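Local coordinates for protein ribonucleoside-diphosphate reductase (Pseudomonas aeruginosa, PDB 5IM3) that probably reduces ribonucleoside diphosphates to the deoxyribonucleotides needed for DNA synthesis, and binds dATP at an N-terminal ATP cone and at a further site in the barrel domain, at residues Leu555-Cys569 and Tyr892-Leu906. Sequence-based numbering, arbitrary orientation.
Sequences LFETGHPWLTFKDPC and YRMAWFRGLKTTYYL
Strand 562-565 and the extended chain after helix 892-897 run antiparallel and join through a single beta bridge. Thr-564 and Thr-902 form a non-hydrogen-bonded pair, flanked by the bonds Phe-565 N to Lys-901 O and Thr-903 N to Leu-563 O, both 2.9 Å. Thr-903 OG1 also donates to Leu-563 O (2.8 Å), in the carbonyl plane and on a lone pair. This oxygen is therefore gripped twice. With chi1 at 70°, OG1 is staggered between N and C of its own backbone, which turns the hydroxyl onto Leu-563 O. A water links Leu-563 N, Thr-903 OG1 and Tyr-904 O.

Residues 901-903 line one edge of strand 562-565 through this bridge; the other edge pairs in parallel with strand 482-487. This is the ten-stranded alpha-beta barrel of ribonucleotide reductase, away from the nucleotide sites.

Trp-562 sits in an aromatic cluster with two edge-to-face pairs. Tyr-904 turns its edge to the indole face, CE1 lying 3.6 Å from Trp-562 CH2. The indole points its edge at the face of Tyr-905, planes at 72°. His-560 lies over the other indole face.

Phe-565 packs obliquely on Trp-896. Trp-896 CD1 lies over one face of the phenyl ring, 3.5 Å from Phe-565 CD1. Met-492 touches both residues. A Schellman motif with Gly-899 ends the helix beyond Trp-896.

Leu-563 CD2 meets the Tyr-892 ring near CD1 (3.7 Å). Leu-555 CD2 touches the hydroxyl end of that ring, while Leu-555 CG packs on Leu-906 CD2 (3.7 Å). The extended Lys-901 chain passes Cys-569 and Pro-568, and its NZ bonds to Gln-872 O and a water.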
# COMPACT_ATOMS: atom_id res chain seq x y z
N LEU A 555 -6.72 2.85 -20.95
CA LEU A 555 -6.20 1.83 -21.85
C LEU A 555 -5.40 0.78 -21.07
O LEU A 555 -5.49 -0.41 -21.37
CB LEU A 555 -5.33 2.49 -22.92
CG LEU A 555 -4.69 1.57 -23.97
CD1 LEU A 555 -5.75 0.90 -24.83
CD2 LEU A 555 -3.71 2.35 -24.84
N PHE A 556 -4.65 1.21 -20.06
CA PHE A 556 -3.87 0.26 -19.26
C PHE A 556 -4.77 -0.56 -18.34
O PHE A 556 -4.60 -1.78 -18.22
CB PHE A 556 -2.82 1.00 -18.44
CG PHE A 556 -2.15 0.15 -17.39
CD1 PHE A 556 -1.27 -0.86 -17.75
CD2 PHE A 556 -2.40 0.37 -16.05
CE1 PHE A 556 -0.66 -1.64 -16.78
CE2 PHE A 556 -1.79 -0.41 -15.08
CZ PHE A 556 -0.92 -1.41 -15.44
N GLU A 557 -5.72 0.09 -17.67
CA GLU A 557 -6.53 -0.58 -16.66
C GLU A 557 -7.65 -1.41 -17.27
O GLU A 557 -7.97 -2.49 -16.76
CB GLU A 557 -7.12 0.44 -15.69
CG GLU A 557 -6.10 1.15 -14.83
CD GLU A 557 -6.74 2.11 -13.84
OE1 GLU A 557 -7.93 1.92 -13.51
OE2 GLU A 557 -6.05 3.05 -13.39
N THR A 558 -8.26 -0.93 -18.35
CA THR A 558 -9.41 -1.60 -18.94
C THR A 558 -9.18 -2.12 -20.35
O THR A 558 -10.00 -2.90 -20.85
CB THR A 558 -10.63 -0.65 -18.97
OG1 THR A 558 -10.46 0.30 -20.03
CG2 THR A 558 -10.78 0.08 -17.65
N GLY A 559 -8.09 -1.73 -21.01
CA GLY A 559 -7.86 -2.08 -22.40
C GLY A 559 -8.56 -1.19 -23.40
O GLY A 559 -8.44 -1.42 -24.61
N HIS A 560 -9.28 -0.17 -22.93
CA HIS A 560 -10.11 0.66 -23.80
C HIS A 560 -10.16 2.06 -23.20
O HIS A 560 -9.94 2.23 -22.00
CB HIS A 560 -11.52 0.08 -23.93
CG HIS A 560 -11.56 -1.31 -24.48
ND1 HIS A 560 -11.45 -2.42 -23.67
CD2 HIS A 560 -11.68 -1.77 -25.74
CE1 HIS A 560 -11.50 -3.51 -24.42
NE2 HIS A 560 -11.64 -3.14 -25.68
N PRO A 561 -10.45 3.09 -24.03
CA PRO A 561 -10.62 3.00 -25.48
C PRO A 561 -9.29 2.92 -26.23
O PRO A 561 -8.28 3.42 -25.73
CB PRO A 561 -11.35 4.31 -25.83
CG PRO A 561 -11.84 4.86 -24.53
CD PRO A 561 -10.86 4.40 -23.51
N TRP A 562 -9.31 2.31 -27.41
CA TRP A 562 -8.12 2.28 -28.24
C TRP A 562 -7.81 3.68 -28.76
O TRP A 562 -8.63 4.60 -28.67
CB TRP A 562 -8.31 1.31 -29.41
CG TRP A 562 -8.62 -0.09 -28.95
CD1 TRP A 562 -8.07 -0.74 -27.89
CD2 TRP A 562 -9.56 -0.99 -29.54
NE1 TRP A 562 -8.61 -2.00 -27.78
CE2 TRP A 562 -9.53 -2.18 -28.78
CE3 TRP A 562 -10.44 -0.91 -30.63
CZ2 TRP A 562 -10.33 -3.28 -29.08
CZ3 TRP A 562 -11.24 -2.00 -30.92
CH2 TRP A 562 -11.18 -3.17 -30.15
N LEU A 563 -6.61 3.84 -29.30
CA LEU A 563 -6.12 5.13 -29.80
C LEU A 563 -6.00 5.07 -31.32
O LEU A 563 -5.21 4.28 -31.85
CB LEU A 563 -4.77 5.47 -29.17
CG LEU A 563 -4.76 6.10 -27.77
CD1 LEU A 563 -5.54 5.29 -26.76
CD2 LEU A 563 -3.32 6.28 -27.30
N THR A 564 -6.79 5.89 -32.01
CA THR A 564 -6.73 6.02 -33.46
C THR A 564 -6.69 7.50 -33.81
O THR A 564 -7.21 8.33 -33.07
CB THR A 564 -7.92 5.34 -34.15
OG1 THR A 564 -9.12 6.05 -33.85
CG2 THR A 564 -8.06 3.88 -33.69
N PHE A 565 -6.07 7.81 -34.95
CA PHE A 565 -5.74 9.19 -35.29
C PHE A 565 -6.53 9.65 -36.51
O PHE A 565 -6.36 9.10 -37.61
CB PHE A 565 -4.23 9.33 -35.51
CG PHE A 565 -3.44 8.97 -34.29
CD1 PHE A 565 -3.48 9.78 -33.17
CD2 PHE A 565 -2.68 7.81 -34.25
CE1 PHE A 565 -2.76 9.45 -32.03
CE2 PHE A 565 -1.96 7.48 -33.12
CZ PHE A 565 -2.01 8.30 -32.01
N LYS A 566 -7.36 10.67 -36.31
CA LYS A 566 -8.35 11.07 -37.30
C LYS A 566 -7.71 11.70 -38.54
O LYS A 566 -8.14 11.44 -39.66
CB LYS A 566 -9.34 12.04 -36.64
CG LYS A 566 -10.12 12.95 -37.58
CD LYS A 566 -10.93 13.95 -36.79
CE LYS A 566 -11.70 14.88 -37.69
NZ LYS A 566 -12.19 16.08 -36.95
N ASP A 567 -6.69 12.52 -38.35
CA ASP A 567 -6.19 13.36 -39.43
C ASP A 567 -5.35 12.58 -40.44
O ASP A 567 -5.53 12.79 -41.65
CB ASP A 567 -5.40 14.53 -38.84
CG ASP A 567 -6.31 15.57 -38.20
OD1 ASP A 567 -7.38 15.86 -38.77
OD2 ASP A 567 -5.97 16.08 -37.11
N PRO A 568 -4.43 11.70 -40.03
CA PRO A 568 -3.77 10.86 -41.04
C PRO A 568 -4.73 9.95 -41.78
O PRO A 568 -4.52 9.69 -42.97
CB PRO A 568 -2.73 10.07 -40.22
CG PRO A 568 -3.13 10.22 -38.80
CD PRO A 568 -3.83 11.54 -38.70
N CYS A 569 -5.79 9.46 -41.13
CA CYS A 569 -6.78 8.65 -41.83
C CYS A 569 -7.50 9.45 -42.91
O CYS A 569 -7.91 8.88 -43.93
CB CYS A 569 -7.81 8.09 -40.85
SG CYS A 569 -7.19 6.85 -39.70
N TYR A 892 2.94 5.87 -27.14
CA TYR A 892 1.86 6.35 -28.00
C TYR A 892 2.11 7.76 -28.52
O TYR A 892 1.47 8.15 -29.51
CB TYR A 892 0.53 6.25 -27.26
CG TYR A 892 0.11 4.81 -27.07
CD1 TYR A 892 -0.47 4.10 -28.11
CD2 TYR A 892 0.34 4.14 -25.88
CE1 TYR A 892 -0.84 2.77 -27.96
CE2 TYR A 892 -0.02 2.81 -25.71
CZ TYR A 892 -0.61 2.13 -26.76
OH TYR A 892 -0.97 0.81 -26.60
N ARG A 893 3.01 8.51 -27.90
CA ARG A 893 3.56 9.69 -28.57
C ARG A 893 4.35 9.29 -29.80
O ARG A 893 4.21 9.90 -30.87
CB ARG A 893 4.45 10.48 -27.62
CG ARG A 893 3.73 11.28 -26.55
CD ARG A 893 4.65 12.33 -25.94
NE ARG A 893 4.09 12.93 -24.73
CZ ARG A 893 4.39 14.14 -24.28
NH1 ARG A 893 5.25 14.90 -24.94
NH2 ARG A 893 3.83 14.59 -23.17
N MET A 894 5.19 8.26 -29.67
CA MET A 894 5.99 7.79 -30.80
C MET A 894 5.11 7.29 -31.93
O MET A 894 5.37 7.57 -33.11
CB MET A 894 6.95 6.69 -30.33
CG MET A 894 7.79 6.07 -31.43
SD MET A 894 8.75 4.65 -30.85
CE MET A 894 9.63 4.20 -32.34
N ALA A 895 4.06 6.53 -31.60
CA ALA A 895 3.15 6.03 -32.62
C ALA A 895 2.56 7.17 -33.44
O ALA A 895 2.49 7.08 -34.68
CB ALA A 895 2.03 5.21 -31.97
N TRP A 896 2.14 8.24 -32.78
CA TRP A 896 1.62 9.41 -33.48
C TRP A 896 2.74 10.13 -34.22
O TRP A 896 2.59 10.51 -35.39
CB TRP A 896 0.94 10.34 -32.49
CG TRP A 896 0.39 11.59 -33.09
CD1 TRP A 896 -0.69 11.70 -33.91
CD2 TRP A 896 0.88 12.92 -32.89
NE1 TRP A 896 -0.90 13.02 -34.25
CE2 TRP A 896 0.06 13.79 -33.64
CE3 TRP A 896 1.95 13.46 -32.16
CZ2 TRP A 896 0.27 15.16 -33.68
CZ3 TRP A 896 2.15 14.82 -32.20
CH2 TRP A 896 1.31 15.66 -32.95
N PHE A 897 3.88 10.31 -33.56
CA PHE A 897 5.00 11.03 -34.16
C PHE A 897 5.50 10.34 -35.43
O PHE A 897 6.07 10.99 -36.31
CB PHE A 897 6.13 11.16 -33.14
CG PHE A 897 7.23 12.10 -33.55
CD1 PHE A 897 7.02 13.47 -33.59
CD2 PHE A 897 8.48 11.61 -33.88
CE1 PHE A 897 8.03 14.33 -33.96
CE2 PHE A 897 9.50 12.47 -34.26
CZ PHE A 897 9.27 13.83 -34.29
N ARG A 898 5.28 9.03 -35.55
CA ARG A 898 5.78 8.25 -36.68
C ARG A 898 4.73 8.04 -37.77
O ARG A 898 4.91 7.19 -38.64
CB ARG A 898 6.32 6.90 -36.21
CG ARG A 898 7.55 7.00 -35.33
CD ARG A 898 8.73 7.55 -36.11
NE ARG A 898 9.88 7.83 -35.26
CZ ARG A 898 10.99 8.41 -35.69
NH1 ARG A 898 11.10 8.78 -36.96
NH2 ARG A 898 11.99 8.64 -34.85
N GLY A 899 3.64 8.80 -37.73
CA GLY A 899 2.68 8.77 -38.81
C GLY A 899 1.76 7.57 -38.83
O GLY A 899 1.20 7.26 -39.89
N LEU A 900 1.59 6.88 -37.71
CA LEU A 900 0.66 5.76 -37.68
C LEU A 900 -0.78 6.27 -37.68
O LEU A 900 -1.08 7.32 -37.11
CB LEU A 900 0.91 4.89 -36.45
CG LEU A 900 2.18 4.03 -36.46
CD1 LEU A 900 2.28 3.26 -35.16
CD2 LEU A 900 2.20 3.07 -37.64
N LYS A 901 -1.65 5.52 -38.34
CA LYS A 901 -3.07 5.87 -38.39
C LYS A 901 -3.85 5.29 -37.22
O LYS A 901 -4.80 5.92 -36.74
CB LYS A 901 -3.68 5.39 -39.70
CG LYS A 901 -3.06 6.00 -40.95
CD LYS A 901 -3.82 5.59 -42.19
CE LYS A 901 -3.20 6.20 -43.45
NZ LYS A 901 -3.94 5.78 -44.66
N THR A 902 -3.48 4.10 -36.75
CA THR A 902 -4.26 3.41 -35.73
C THR A 902 -3.33 2.64 -34.80
O THR A 902 -2.21 2.27 -35.16
CB THR A 902 -5.27 2.44 -36.34
OG1 THR A 902 -4.59 1.56 -37.25
CG2 THR A 902 -6.37 3.19 -37.08
N THR A 903 -3.82 2.41 -33.58
CA THR A 903 -3.28 1.40 -32.70
C THR A 903 -4.43 0.54 -32.22
O THR A 903 -5.60 0.94 -32.30
CB THR A 903 -2.51 1.98 -31.49
OG1 THR A 903 -3.43 2.60 -30.58
CG2 THR A 903 -1.47 3.00 -31.94
N TYR A 904 -4.10 -0.65 -31.74
CA TYR A 904 -5.10 -1.66 -31.42
C TYR A 904 -5.01 -2.01 -29.94
O TYR A 904 -4.89 -1.11 -29.10
CB TYR A 904 -4.89 -2.88 -32.33
CG TYR A 904 -6.07 -3.83 -32.47
CD1 TYR A 904 -7.34 -3.48 -32.06
CD2 TYR A 904 -5.88 -5.09 -33.02
CE1 TYR A 904 -8.40 -4.36 -32.19
CE2 TYR A 904 -6.93 -5.98 -33.16
CZ TYR A 904 -8.19 -5.61 -32.74
OH TYR A 904 -9.24 -6.49 -32.88
N TYR A 905 -5.04 -3.30 -29.60
CA TYR A 905 -4.96 -3.70 -28.20
C TYR A 905 -3.64 -3.28 -27.58
O TYR A 905 -2.60 -3.25 -28.24
CB TYR A 905 -5.10 -5.22 -28.07
CG TYR A 905 -6.49 -5.75 -28.26
CD1 TYR A 905 -7.44 -5.65 -27.25
CD2 TYR A 905 -6.85 -6.39 -29.44
CE1 TYR A 905 -8.71 -6.15 -27.42
CE2 TYR A 905 -8.12 -6.90 -29.61
CZ TYR A 905 -9.05 -6.78 -28.60
OH TYR A 905 -10.31 -7.28 -28.78
N LEU A 906 -3.70 -2.96 -26.29
CA LEU A 906 -2.51 -2.83 -25.46
C LEU A 906 -2.39 -4.08 -24.60
O LEU A 906 -3.33 -4.42 -23.87
CB LEU A 906 -2.57 -1.57 -24.59
CG LEU A 906 -1.47 -1.47 -23.52
CD1 LEU A 906 -0.10 -1.33 -24.15
CD2 LEU A 906 -1.76 -0.31 -22.59
O HOH W 1 -6.21 -3.24 -24.97
O HOH W 2 -4.79 1.48 -28.84
O HOH W 3 -6.58 6.50 -44.67